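Local coordinates for protein carnitinyl-CoA dehydratase (PDB 3R0O) that probably acts as a crotonase-type carnitinyl-CoA hydratase (dehydratase), a lyase that adds water to or removes it from coenzyme A thioesters, at residues L163-K166 and V167-L171; I133-E136 and S137-F140; G230-G233 and A234-P237. One frame throughout, in Å; residues are numbered along the deposited sequence.

Contact 1 of 3, residues L163-K166 and V167-L171; sequences LPRK and VALEL
The first turn of helix 165-174, a helix of the crotonase fold that faces a neighbouring subunit, is set by P164 at the N-cap and by A168 one turn on. A168 N gives its hydrogen to P164 O at 2.8 Å, almost straight (172°). The next two rungs follow the same i to i+4 pattern: L169 N to R165 O at 2.8 Å and E170 N to K166 O at 3.0 Å. Proline suits the cap because it needs no amide hydrogen there, and its ring CB meets V167 CG2 at 4.2 Å.

L163, just ahead of the cap, turns its side chain toward the helix. Its CG lies anti to the carbonyl carbon (chi1 -80°); with chi2 near anti, this takes CD1 along the helix, where it rests 4.2 Å from V167 CG1. A168 is small enough to let L163 CB approach its CB to 3.9 Å. W186 and M178 of the same chain cover this apolar side, while K166 NZ and E170 OE1 reach the second subunit, bonding S129 O and N190 ND2 there.

On another side, the aliphatic part of R165 runs beside L169 in the same direction, R165 CG touching L169 CD1 at 3.6 Å. L171 crosses L163 at about a right angle, the two branches meeting at L163 CD1 and L171 CD1, 4.0 Å apart.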
loop_
_atom_site.group_PDB
_atom_site.type_symbol
_atom_site.label_atom_id
_atom_site.label_comp_id
_atom_site.label_asym_id
_atom_site.label_seq_id
_atom_site.Cartn_x
_atom_site.Cartn_y
_atom_site.Cartn_z
ATOM N N LEU A 163 -3.380 1.794 5.988
ATOM C CA LEU A 163 -4.252 0.640 6.126
ATOM C C LEU A 163 -4.521 0.130 4.716
ATOM O O LEU A 163 -4.364 0.895 3.748
ATOM C CB LEU A 163 -5.588 1.039 6.804
ATOM C CG LEU A 163 -5.695 1.208 8.334
ATOM C CD1 LEU A 163 -7.096 1.724 8.762
ATOM C CD2 LEU A 163 -5.375 -0.106 9.061
ATOM N N PRO A 164 -4.902 -1.156 4.569
ATOM C CA PRO A 164 -5.398 -1.559 3.245
ATOM C C PRO A 164 -6.532 -0.618 2.792
ATOM O O PRO A 164 -7.352 -0.194 3.624
ATOM C CB PRO A 164 -5.955 -2.964 3.489
ATOM C CG PRO A 164 -5.167 -3.466 4.710
ATOM C CD PRO A 164 -5.009 -2.245 5.563
ATOM N N ARG A 165 -6.545 -0.271 1.504
ATOM C CA ARG A 165 -7.494 0.702 0.948
ATOM C C ARG A 165 -8.974 0.508 1.367
ATOM O O ARG A 165 -9.596 1.458 1.861
ATOM C CB ARG A 165 -7.378 0.777 -0.590
ATOM C CG ARG A 165 -8.431 1.775 -1.196
ATOM C CD ARG A 165 -8.219 2.180 -2.671
ATOM N NE ARG A 165 -6.815 2.482 -2.955
ATOM C CZ ARG A 165 -6.285 3.704 -3.017
ATOM N NH1 ARG A 165 -7.040 4.783 -2.816
ATOM N NH2 ARG A 165 -4.980 3.829 -3.269
ATOM N N LYS A 166 -9.541 -0.696 1.172
ATOM C CA LYS A 166 -10.937 -0.917 1.559
ATOM C C LYS A 166 -11.176 -0.688 3.054
ATOM O O LYS A 166 -12.192 -0.118 3.440
ATOM C CB LYS A 166 -11.456 -2.306 1.131
ATOM C CG LYS A 166 -12.354 -2.265 -0.095
ATOM C CD LYS A 166 -11.612 -1.829 -1.340
ATOM C CE LYS A 166 -12.562 -1.884 -2.550
ATOM N NZ LYS A 166 -11.995 -1.232 -3.801
ATOM N N VAL A 167 -10.238 -1.109 3.892
ATOM C CA VAL A 167 -10.379 -0.963 5.353
ATOM C C VAL A 167 -10.256 0.534 5.705
ATOM O O VAL A 167 -11.032 1.060 6.501
ATOM C CB VAL A 167 -9.302 -1.824 6.120
ATOM C CG1 VAL A 167 -9.356 -1.587 7.609
ATOM C CG2 VAL A 167 -9.433 -3.337 5.807
ATOM N N ALA A 168 -9.288 1.221 5.096
ATOM C CA ALA A 168 -9.136 2.657 5.267
ATOM C C ALA A 168 -10.410 3.428 4.863
ATOM O O ALA A 168 -10.846 4.359 5.571
ATOM C CB ALA A 168 -7.917 3.151 4.486
ATOM N N LEU A 169 -11.011 3.048 3.739
ATOM C CA LEU A 169 -12.172 3.757 3.240
ATOM C C LEU A 169 -13.352 3.532 4.179
ATOM O O LEU A 169 -14.110 4.464 4.438
ATOM C CB LEU A 169 -12.514 3.331 1.808
ATOM C CG LEU A 169 -11.616 4.029 0.783
ATOM C CD1 LEU A 169 -11.591 3.265 -0.489
ATOM C CD2 LEU A 169 -12.051 5.517 0.564
ATOM N N GLU A 170 -13.496 2.310 4.710
ATOM C CA GLU A 170 -14.545 2.067 5.702
ATOM C C GLU A 170 -14.395 3.009 6.916
ATOM O O GLU A 170 -15.365 3.630 7.389
ATOM C CB GLU A 170 -14.528 0.604 6.140
ATOM C CG GLU A 170 -15.582 0.289 7.176
ATOM C CD GLU A 170 -15.572 -1.186 7.610
ATOM O OE1 GLU A 170 -15.087 -2.079 6.859
ATOM O OE2 GLU A 170 -16.093 -1.435 8.705
ATOM N N LEU A 171 -13.159 3.134 7.388
ATOM C CA LEU A 171 -12.879 3.958 8.534
ATOM C C LEU A 171 -13.225 5.453 8.256
ATOM O O LEU A 171 -13.857 6.108 9.087
ATOM C CB LEU A 171 -11.418 3.781 8.955
ATOM C CG LEU A 171 -10.924 4.616 10.131
ATOM C CD1 LEU A 171 -9.763 3.861 10.864
ATOM C CD2 LEU A 171 -10.522 6.033 9.708
#

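Contact 2 of 3, residues I133-E136 and S137-F140; sequences IACE and SASF
F140 brings its ring edge to the A134 methyl with CG beside the backbone N, anti to the carbonyl carbon (chi1 -56°), and with chi2 turning the ring roughly crosswise; C135 points SG at A138 because the sulfur sits between its own backbone N and carbonyl carbon (chi1 62°). The A134 methyl lies in the ring plane, with F140 CZ 3.8 Å from A134 CB. The same methyl touches a second neighbour, A138 CB, at 3.9 Å, and C135 SG comes alongside that alanine, 4.0 Å from A138 CB.

The residues form a type I beta turn, C135 to A138, that takes the chain from strand 131-135 of the large crotonase sheet into strand 139-141 of a smaller one. A138 N closes it on C135 O at 3.1 Å; the donor approaches from above the carbonyl plane, not on a lone pair, yet the N-H points well at the oxygen (160°). E136 and S137 fill the two corner positions, where polar residues suit an exposed bend. A water molecule donates to E136 O at 3.1 Å and to A138 O at 2.8 Å, so it bridges the two carbonyls. S137 OG is hydrogen-bonded to D195, which ties the corner to the segment after strand 191-193.

On the inner side the small residues A134 and A138, with F140, all pack against V114 of strand 110-114, and I189 touches both A134 and F140. The chemistry is thus divided: methyl, sulfur and ring-edge contacts meet the protein interior by dispersion, whereas at the bend C135 O takes the turn bond, E136 O and A138 O share a water, and S137 OG pairs with an aspartate.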
loop_
_atom_site.group_PDB
_atom_site.type_symbol
_atom_site.label_atom_id
_atom_site.label_comp_id
_atom_site.label_asym_id
_atom_site.label_seq_id
_atom_site.Cartn_x
_atom_site.Cartn_y
_atom_site.Cartn_z
ATOM N N ILE A 133 3.170 3.157 19.299
ATOM C CA ILE A 133 2.855 2.185 20.344
ATOM C C ILE A 133 1.589 2.664 21.037
ATOM O O ILE A 133 1.470 3.842 21.386
ATOM C CB ILE A 133 4.009 1.986 21.364
ATOM C CG1 ILE A 133 5.229 1.403 20.634
ATOM C CG2 ILE A 133 3.574 1.011 22.481
ATOM C CD1 ILE A 133 6.416 1.124 21.510
ATOM N N ALA A 134 0.624 1.764 21.169
ATOM C CA ALA A 134 -0.634 2.111 21.826
ATOM C C ALA A 134 -0.860 1.218 23.047
ATOM O O ALA A 134 -0.408 0.084 23.078
ATOM C CB ALA A 134 -1.813 1.997 20.858
ATOM N N CYS A 135 -1.551 1.745 24.040
ATOM C CA CYS A 135 -1.965 0.949 25.174
ATOM C C CYS A 135 -3.227 0.170 24.776
ATOM O O CYS A 135 -3.854 0.492 23.759
ATOM C CB CYS A 135 -2.201 1.850 26.395
ATOM S SG CYS A 135 -3.528 3.060 26.151
ATOM N N GLU A 136 -3.559 -0.868 25.553
ATOM C CA GLU A 136 -4.687 -1.767 25.299
ATOM C C GLU A 136 -5.977 -1.031 25.022
ATOM O O GLU A 136 -6.707 -1.367 24.082
ATOM C CB GLU A 136 -4.903 -2.695 26.505
ATOM C CG GLU A 136 -3.918 -3.850 26.607
ATOM C CD GLU A 136 -4.130 -4.923 25.538
ATOM O OE1 GLU A 136 -5.262 -5.017 25.012
ATOM O OE2 GLU A 136 -3.179 -5.683 25.222
ATOM N N SER A 137 -6.258 -0.005 25.833
ATOM C CA SER A 137 -7.543 0.680 25.724
ATOM C C SER A 137 -7.552 1.860 24.725
ATOM O O SER A 137 -8.554 2.558 24.613
ATOM C CB SER A 137 -8.039 1.100 27.112
ATOM O OG SER A 137 -7.328 2.247 27.522
ATOM N N ALA A 138 -6.457 2.067 23.988
ATOM C CA ALA A 138 -6.423 3.131 22.964
ATOM C C ALA A 138 -7.319 2.762 21.767
ATOM O O ALA A 138 -7.596 1.597 21.504
ATOM C CB ALA A 138 -5.013 3.394 22.501
ATOM N N SER A 139 -7.788 3.764 21.057
ATOM C CA SER A 139 -8.512 3.520 19.819
ATOM C C SER A 139 -8.220 4.667 18.881
ATOM O O SER A 139 -7.831 5.759 19.323
ATOM C CB SER A 139 -10.006 3.417 20.072
ATOM O OG SER A 139 -10.474 4.616 20.665
ATOM N N PHE A 140 -8.401 4.398 17.592
ATOM C CA PHE A 140 -8.119 5.338 16.535
ATOM C C PHE A 140 -9.387 5.503 15.695
ATOM O O PHE A 140 -10.255 4.628 15.664
ATOM C CB PHE A 140 -6.939 4.830 15.691
ATOM C CG PHE A 140 -5.683 4.552 16.513
ATOM C CD1 PHE A 140 -4.675 5.495 16.601
ATOM C CD2 PHE A 140 -5.535 3.339 17.211
ATOM C CE1 PHE A 140 -3.524 5.254 17.364
ATOM C CE2 PHE A 140 -4.416 3.095 17.990
ATOM C CZ PHE A 140 -3.397 4.050 18.064
HETATM O O HOH W 1 -9.148 -0.614 22.395
#

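Contact 3 of 3, residues G230-G233 and A234-P237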
loop_
_atom_site.group_PDB
_atom_site.type_symbol
_atom_site.label_atom_id
_atom_site.label_comp_id
_atom_site.label_asym_id
_atom_site.label_seq_id
_atom_site.Cartn_x
_atom_site.Cartn_y
_atom_site.Cartn_z
ATOM N N GLY A 230 13.396 18.792 3.568
ATOM C CA GLY A 230 12.304 18.856 4.532
ATOM C C GLY A 230 10.892 18.856 3.967
ATOM O O GLY A 230 9.939 19.148 4.691
ATOM N N ILE A 231 10.755 18.510 2.689
ATOM C CA ILE A 231 9.468 18.517 2.007
ATOM C C ILE A 231 9.215 17.153 1.346
ATOM O O ILE A 231 10.075 16.646 0.597
ATOM C CB ILE A 231 9.438 19.612 0.889
ATOM C CG1 ILE A 231 9.594 21.044 1.469
ATOM C CG2 ILE A 231 8.160 19.499 0.012
ATOM C CD1 ILE A 231 8.468 21.498 2.481
ATOM N N ILE A 232 8.035 16.575 1.595
ATOM C CA ILE A 232 7.619 15.387 0.872
ATOM C C ILE A 232 6.824 15.847 -0.349
ATOM O O ILE A 232 5.628 16.181 -0.247
ATOM C CB ILE A 232 6.823 14.369 1.758
ATOM C CG1 ILE A 232 7.692 13.860 2.906
ATOM C CG2 ILE A 232 6.317 13.153 0.890
ATOM C CD1 ILE A 232 6.896 13.320 4.130
ATOM N N GLY A 233 7.492 15.857 -1.494
ATOM C CA GLY A 233 6.935 16.406 -2.728
ATOM C C GLY A 233 5.580 15.818 -3.092
ATOM O O GLY A 233 4.641 16.553 -3.405
ATOM N N ALA A 234 5.478 14.495 -3.041
ATOM C CA ALA A 234 4.253 13.792 -3.393
ATOM C C ALA A 234 3.080 14.099 -2.471
ATOM O O ALA A 234 1.934 13.924 -2.876
ATOM C CB ALA A 234 4.526 12.240 -3.431
ATOM N N GLU A 235 3.339 14.550 -1.234
ATOM C CA GLU A 235 2.232 14.925 -0.335
ATOM C C GLU A 235 1.653 16.331 -0.537
ATOM O O GLU A 235 0.493 16.570 -0.211
ATOM C CB GLU A 235 2.579 14.741 1.153
ATOM C CG GLU A 235 2.355 13.348 1.623
ATOM C CD GLU A 235 2.391 13.215 3.120
ATOM O OE1 GLU A 235 3.119 13.977 3.802
ATOM O OE2 GLU A 235 1.690 12.329 3.617
ATOM N N GLU A 236 2.467 17.257 -1.029
ATOM C CA GLU A 236 2.040 18.637 -1.188
ATOM C C GLU A 236 0.729 18.774 -1.994
ATOM O O GLU A 236 -0.141 19.550 -1.601
ATOM C CB GLU A 236 3.178 19.496 -1.792
ATOM C CG GLU A 236 4.378 19.665 -0.849
ATOM C CD GLU A 236 4.005 20.379 0.456
ATOM O OE1 GLU A 236 3.690 21.571 0.435
ATOM O OE2 GLU A 236 4.016 19.749 1.515
ATOM N N PRO A 237 0.558 18.006 -3.108
ATOM C CA PRO A 237 -0.749 18.143 -3.769
ATOM C C PRO A 237 -1.884 17.576 -2.926
ATOM O O PRO A 237 -3.033 18.014 -3.055
ATOM C CB PRO A 237 -0.584 17.352 -5.092
ATOM C CG PRO A 237 0.891 17.294 -5.323
ATOM C CD PRO A 237 1.493 17.210 -3.924
HETATM O O HOH W 2 5.876 17.825 2.883
#
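I232 and E235 run side by side and point the same way, the isoleucine lying along the aliphatic stem of the glutamate. I232 holds CG1 anti to the carbonyl carbon (chi1 -62°), which leaves CG2 beside that carbon, where it meets E235 CG at 4.0 Å. Its other branch follows the glutamate outward, so that I232 CD1 lies near the carboxylate, 3.8 Å from E235 OE1. E235 is extended beyond CG, and this straight reach delivers OE1 to a salt bridge with R158 of helix 155-162.

E236 behaves differently. Its chain bends at chi2 (-62°) and folds back toward the residues before the helix, crossing I231 at about a right angle, with E236 CG 3.9 Å from I231 CG2. The bend sets OE2 near a water molecule that donates to E236 OE2 at 3.0 Å and accepts from I232 N at 2.8 Å, so a backbone N-H of I232 is joined to a side chain of the helix. H103 NE2 adds a weak hydrogen bond to the same oxygen.

These residues carry the chain from the short, weakly bonded strand at about 231-232, paired antiparallel with 227-228, into helix 236-250. G233 brings no side chain to the exposed bend between them. The entry is wound tightly: I232 O accepts from E235 N at 3.0 Å, the donor lying 52° out of the carbonyl plane, and only weakly from E236 N, which also bonds G233 O at 3.3 Å. P237, being a proline, can give no N-H to G233 O, which accepts from E236 N instead; P237 CD lies 3.3 Å from G233 O.

Overall arrangement
The three contacts follow one another along the chain as contact 2, contact 1 and contact 3. Contacts 1 and 2 are neighbours: their centres lie 19 Å apart and their nearest atoms about 5 Å, with L142, just after strand 139-141, packing on L171, and the consecutive residues L188 and I189 serving L163 and the 133-140 turn respectively. Contact 3 is more remote, its centre 22 Å from contact 1 and 29 Å from contact 2, on the opposite side of the chain's centre from the latter. R158, in the helix leading to L163, receives E235. Contact 1 alone reaches another subunit; no substrate site is assigned to any of the three.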